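Local coordinates for protein probable chitinase (Chromobacterium violaceum, PDB 5JH8) that probably binds and hydrolyses chitin, as a TIM-barrel protein of glycosyl hydrolase family 18, at residues H82-V93 with D119-L130. Residues are numbered along the deposited sequence; the frame is centred on the assembly and turned at random.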
loop_
_atom_site.group_PDB
_atom_site.type_symbol
_atom_site.label_atom_id
_atom_site.label_comp_id
_atom_site.label_asym_id
_atom_site.label_seq_id
_atom_site.Cartn_x
_atom_site.Cartn_y
_atom_site.Cartn_z
ATOM N N HIS A 82 -14.188 -2.815 13.905
ATOM C CA HIS A 82 -15.460 -2.383 14.472
ATOM C C HIS A 82 -15.286 -1.849 15.896
ATOM O O HIS A 82 -15.788 -0.773 16.236
ATOM C CB HIS A 82 -16.447 -3.542 14.471
ATOM C CG HIS A 82 -17.716 -3.219 15.185
ATOM N ND1 HIS A 82 -18.695 -2.434 14.624
ATOM C CD2 HIS A 82 -18.142 -3.519 16.432
ATOM C CE1 HIS A 82 -19.689 -2.291 15.482
ATOM N NE2 HIS A 82 -19.374 -2.935 16.592
ATOM N N ALA A 83 -14.575 -2.599 16.737
ATOM C CA ALA A 83 -14.389 -2.208 18.134
ATOM C C ALA A 83 -13.630 -0.886 18.243
ATOM O O ALA A 83 -14.051 0.020 18.963
ATOM C CB ALA A 83 -13.661 -3.324 18.881
ATOM N N VAL A 84 -12.514 -0.751 17.519
ATOM C CA VAL A 84 -11.724 0.478 17.548
ATOM C C VAL A 84 -12.553 1.661 17.078
ATOM O O VAL A 84 -12.375 2.787 17.556
ATOM C CB VAL A 84 -10.469 0.259 16.673
ATOM C CG1 VAL A 84 -9.801 1.578 16.287
ATOM C CG2 VAL A 84 -9.513 -0.676 17.388
ATOM N N SER A 85 -13.453 1.435 16.123
ATOM C CA SER A 85 -14.256 2.518 15.582
ATOM C C SER A 85 -15.466 2.845 16.441
ATOM O O SER A 85 -16.141 3.843 16.170
ATOM C CB SER A 85 -14.735 2.169 14.176
ATOM O OG SER A 85 -13.656 1.990 13.280
ATOM N N THR A 86 -15.768 2.031 17.447
ATOM C CA THR A 86 -16.949 2.266 18.269
ATOM C C THR A 86 -16.568 2.254 19.749
ATOM O O THR A 86 -16.152 3.278 20.302
ATOM C CB THR A 86 -18.071 1.260 17.945
ATOM O OG1 THR A 86 -17.629 -0.074 18.202
ATOM C CG2 THR A 86 -18.509 1.365 16.503
ATOM N N SER A 87 -16.666 1.086 20.385
ATOM C CA SER A 87 -16.559 1.011 21.839
ATOM C C SER A 87 -15.186 1.411 22.359
ATOM O O SER A 87 -15.082 1.941 23.471
ATOM C CB SER A 87 -16.915 -0.402 22.309
ATOM O OG SER A 87 -16.114 -1.384 21.672
ATOM N N ALA A 88 -14.125 1.154 21.597
ATOM C CA ALA A 88 -12.765 1.447 22.033
ATOM C C ALA A 88 -12.191 2.667 21.330
ATOM O O ALA A 88 -10.970 2.863 21.329
ATOM C CB ALA A 88 -11.849 0.238 21.844
ATOM N N GLN A 89 -13.056 3.508 20.758
ATOM C CA GLN A 89 -12.553 4.623 19.969
ATOM C C GLN A 89 -11.718 5.574 20.808
ATOM O O GLN A 89 -10.661 6.025 20.366
ATOM C CB GLN A 89 -13.701 5.363 19.297
ATOM C CG GLN A 89 -13.256 6.266 18.178
ATOM C CD GLN A 89 -14.373 7.153 17.674
ATOM O OE1 GLN A 89 -14.598 8.242 18.202
ATOM N NE2 GLN A 89 -15.093 6.686 16.655
ATOM N N SER A 90 -12.179 5.923 22.009
ATOM C CA SER A 90 -11.445 6.938 22.761
ATOM C C SER A 90 -10.067 6.424 23.173
ATOM O O SER A 90 -9.087 7.180 23.187
ATOM C CB SER A 90 -12.248 7.403 23.976
ATOM O OG SER A 90 -12.586 6.316 24.802
ATOM N N GLN A 91 -9.992 5.151 23.555
ATOM C CA GLN A 91 -8.711 4.544 23.884
ATOM C C GLN A 91 -7.814 4.473 22.658
ATOM O O GLN A 91 -6.636 4.834 22.719
ATOM C CB GLN A 91 -8.955 3.146 24.459
ATOM C CG GLN A 91 -9.681 3.133 25.784
ATOM C CD GLN A 91 -11.189 3.070 25.654
ATOM O OE1 GLN A 91 -11.761 3.297 24.593
ATOM N NE2 GLN A 91 -11.841 2.765 26.756
ATOM N N ALA A 92 -8.358 4.005 21.534
ATOM C CA ALA A 92 -7.548 3.840 20.337
ATOM C C ALA A 92 -6.985 5.164 19.863
ATOM O O ALA A 92 -5.821 5.226 19.471
ATOM C CB ALA A 92 -8.381 3.200 19.231
ATOM N N VAL A 93 -7.800 6.220 19.847
ATOM C CA VAL A 93 -7.332 7.513 19.353
ATOM C C VAL A 93 -6.209 8.026 20.240
ATOM O O VAL A 93 -5.128 8.384 19.765
ATOM C CB VAL A 93 -8.494 8.514 19.265
ATOM C CG1 VAL A 93 -7.970 9.913 19.035
ATOM C CG2 VAL A 93 -9.444 8.130 18.151
ATOM N N ASP A 119 -19.724 -1.000 8.837
ATOM C CA ASP A 119 -18.913 -0.071 9.614
ATOM C C ASP A 119 -18.471 1.147 8.822
ATOM O O ASP A 119 -17.635 1.901 9.310
ATOM C CB ASP A 119 -17.696 -0.789 10.188
ATOM C CG ASP A 119 -18.047 -1.629 11.390
ATOM O OD1 ASP A 119 -18.822 -1.134 12.239
ATOM O OD2 ASP A 119 -17.571 -2.783 11.484
ATOM N N ARG A 120 -19.064 1.394 7.652
ATOM C CA ARG A 120 -18.670 2.530 6.822
ATOM C C ARG A 120 -18.635 3.828 7.623
ATOM O O ARG A 120 -17.613 4.525 7.682
ATOM C CB ARG A 120 -19.614 2.668 5.627
ATOM C CG ARG A 120 -19.339 3.881 4.740
ATOM C CD ARG A 120 -20.412 3.983 3.684
ATOM N NE ARG A 120 -20.286 5.083 2.742
ATOM C CZ ARG A 120 -19.636 5.010 1.581
ATOM N NH1 ARG A 120 -19.002 3.907 1.238
ATOM N NH2 ARG A 120 -19.615 6.044 0.756
ATOM N N ASN A 121 -19.754 4.166 8.257
ATOM C CA ASN A 121 -19.826 5.439 8.966
ATOM C C ASN A 121 -19.051 5.408 10.282
ATOM O O ASN A 121 -18.488 6.428 10.692
ATOM C CB ASN A 121 -21.274 5.854 9.196
ATOM C CG ASN A 121 -21.995 6.205 7.906
ATOM O OD1 ASN A 121 -21.374 6.445 6.865
ATOM N ND2 ASN A 121 -23.324 6.239 7.970
ATOM N N ASN A 122 -18.997 4.258 10.954
ATOM C CA ASN A 122 -18.191 4.137 12.166
ATOM C C ASN A 122 -16.729 4.397 11.863
ATOM O O ASN A 122 -16.050 5.120 12.591
ATOM C CB ASN A 122 -18.340 2.734 12.756
ATOM C CG ASN A 122 -19.710 2.476 13.329
ATOM O OD1 ASN A 122 -20.391 3.394 13.796
ATOM N ND2 ASN A 122 -20.119 1.208 13.326
ATOM N N PHE A 123 -16.220 3.796 10.789
ATOM C CA PHE A 123 -14.815 3.955 10.432
ATOM C C PHE A 123 -14.520 5.399 10.021
ATOM O O PHE A 123 -13.499 5.973 10.422
ATOM C CB PHE A 123 -14.455 2.947 9.335
ATOM C CG PHE A 123 -12.993 2.965 8.970
ATOM C CD1 PHE A 123 -12.013 2.759 9.929
ATOM C CD2 PHE A 123 -12.596 3.209 7.670
ATOM C CE1 PHE A 123 -10.663 2.798 9.579
ATOM C CE2 PHE A 123 -11.243 3.231 7.315
ATOM C CZ PHE A 123 -10.282 3.031 8.272
ATOM N N SER A 124 -15.412 6.011 9.238
ATOM C CA SER A 124 -15.227 7.410 8.876
ATOM C C SER A 124 -15.133 8.270 10.120
ATOM O O SER A 124 -14.304 9.183 10.193
ATOM C CB SER A 124 -16.400 7.883 8.026
ATOM O OG SER A 124 -16.392 7.197 6.797
ATOM N N HIS A 125 -15.999 7.998 11.104
ATOM C CA HIS A 125 -16.007 8.790 12.325
ATOM C C HIS A 125 -14.717 8.599 13.109
ATOM O O HIS A 125 -14.120 9.573 13.579
ATOM C CB HIS A 125 -17.229 8.448 13.179
ATOM C CG HIS A 125 -17.326 9.272 14.421
ATOM N ND1 HIS A 125 -17.059 8.752 15.664
ATOM C CD2 HIS A 125 -17.598 10.584 14.610
ATOM C CE1 HIS A 125 -17.196 9.697 16.575
ATOM N NE2 HIS A 125 -17.527 10.819 15.963
ATOM N N PHE A 126 -14.253 7.353 13.223
ATOM C CA PHE A 126 -12.974 7.085 13.881
ATOM C C PHE A 126 -11.853 7.883 13.238
ATOM O O PHE A 126 -11.046 8.508 13.935
ATOM C CB PHE A 126 -12.686 5.585 13.829
ATOM C CG PHE A 126 -11.255 5.204 14.155
ATOM C CD1 PHE A 126 -10.705 5.449 15.399
ATOM C CD2 PHE A 126 -10.455 4.583 13.203
ATOM C CE1 PHE A 126 -9.390 5.090 15.666
ATOM C CE2 PHE A 126 -9.157 4.226 13.479
ATOM C CZ PHE A 126 -8.625 4.476 14.702
ATOM N N ILE A 127 -11.791 7.881 11.906
ATOM C CA ILE A 127 -10.747 8.602 11.190
ATOM C C ILE A 127 -10.895 10.112 11.371
ATOM O O ILE A 127 -9.895 10.823 11.502
ATOM C CB ILE A 127 -10.743 8.144 9.719
ATOM C CG1 ILE A 127 -10.278 6.677 9.630
ATOM C CG2 ILE A 127 -9.890 9.060 8.861
ATOM C CD1 ILE A 127 -8.923 6.375 10.249
ATOM N N GLN A 128 -12.122 10.626 11.418
ATOM C CA GLN A 128 -12.325 12.046 11.709
ATOM C C GLN A 128 -11.753 12.426 13.071
ATOM O O GLN A 128 -11.036 13.432 13.215
ATOM C CB GLN A 128 -13.821 12.361 11.671
ATOM C CG GLN A 128 -14.418 12.355 10.280
ATOM C CD GLN A 128 -15.946 12.343 10.282
ATOM O OE1 GLN A 128 -16.584 12.126 11.314
ATOM N NE2 GLN A 128 -16.533 12.550 9.113
ATOM N N VAL A 129 -12.099 11.649 14.095
ATOM C CA VAL A 129 -11.643 11.937 15.448
ATOM C C VAL A 129 -10.131 11.786 15.542
ATOM O O VAL A 129 -9.449 12.618 16.143
ATOM C CB VAL A 129 -12.385 11.034 16.454
ATOM C CG1 VAL A 129 -11.833 11.195 17.864
ATOM C CG2 VAL A 129 -13.872 11.312 16.421
ATOM N N LEU A 130 -9.594 10.730 14.937
ATOM C CA LEU A 130 -8.164 10.479 14.974
ATOM C C LEU A 130 -7.401 11.583 14.263
ATOM O O LEU A 130 -6.373 12.064 14.761
ATOM C CB LEU A 130 -7.870 9.116 14.348
ATOM C CG LEU A 130 -6.395 8.735 14.282
ATOM C CD1 LEU A 130 -5.756 8.661 15.646
ATOM C CD2 LEU A 130 -6.215 7.445 13.495
#
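Ser85 and Phe126 mark the backbone's close approach, with CA atoms 5.0 Å apart. Residues 82-93 hold the end of one helix, a type I turn from Thr86 to Gln89, and the start of a second helix. Helix 89-93 crosses helix 120-130 at -44°, with their axes 10.2 Å apart at closest approach. Phe126 is the central knob. It sits among Val84, Ser85, Gln89 and Ala92. Val84 CG1 lies over one face of the ring in a CH-pi contact, 3.8 Å from the Phe126 ring centroid. Gln89 CG meets the ring at its edge. Farther along helix 89-93, Val93 CG2 packs on Phe126 CE1 and on Val129 CG1, both at 3.9 Å.

The packing joins neighbouring helices in the outer layer of the TIM barrel expected of family 18. Val84 and Ala92 also touch Ile35 of strand 27-35. On the other helix, Leu130 and Ile127 rest on Val110 of strand 107-111.

Polar pairs flank the apolar centre. Gln89 reaches out in an extended chain, and its NE2 donates to His125 ND1 at 3.0 Å. The donor lies 26° out of the imidazole plane. The same NE2 makes a weak bond to Ser85 O. The Val129 CG2 methyl covers one face of the His125 ring. At the other end, His82 ND1 donates to Asp119 OD1 at 2.7 Å in a nearly straight bond (169°). It comes to the syn side of the carboxylate, while Asn122 ND2 takes the anti lone pair of Asp119 OD1 at 2.9 Å. Two donors thus grip one oxygen and should restrain the carboxylate's rotation. Thr86 CG2 packs against the Asn122 amide, 3.6 Å from Asn122 ND2.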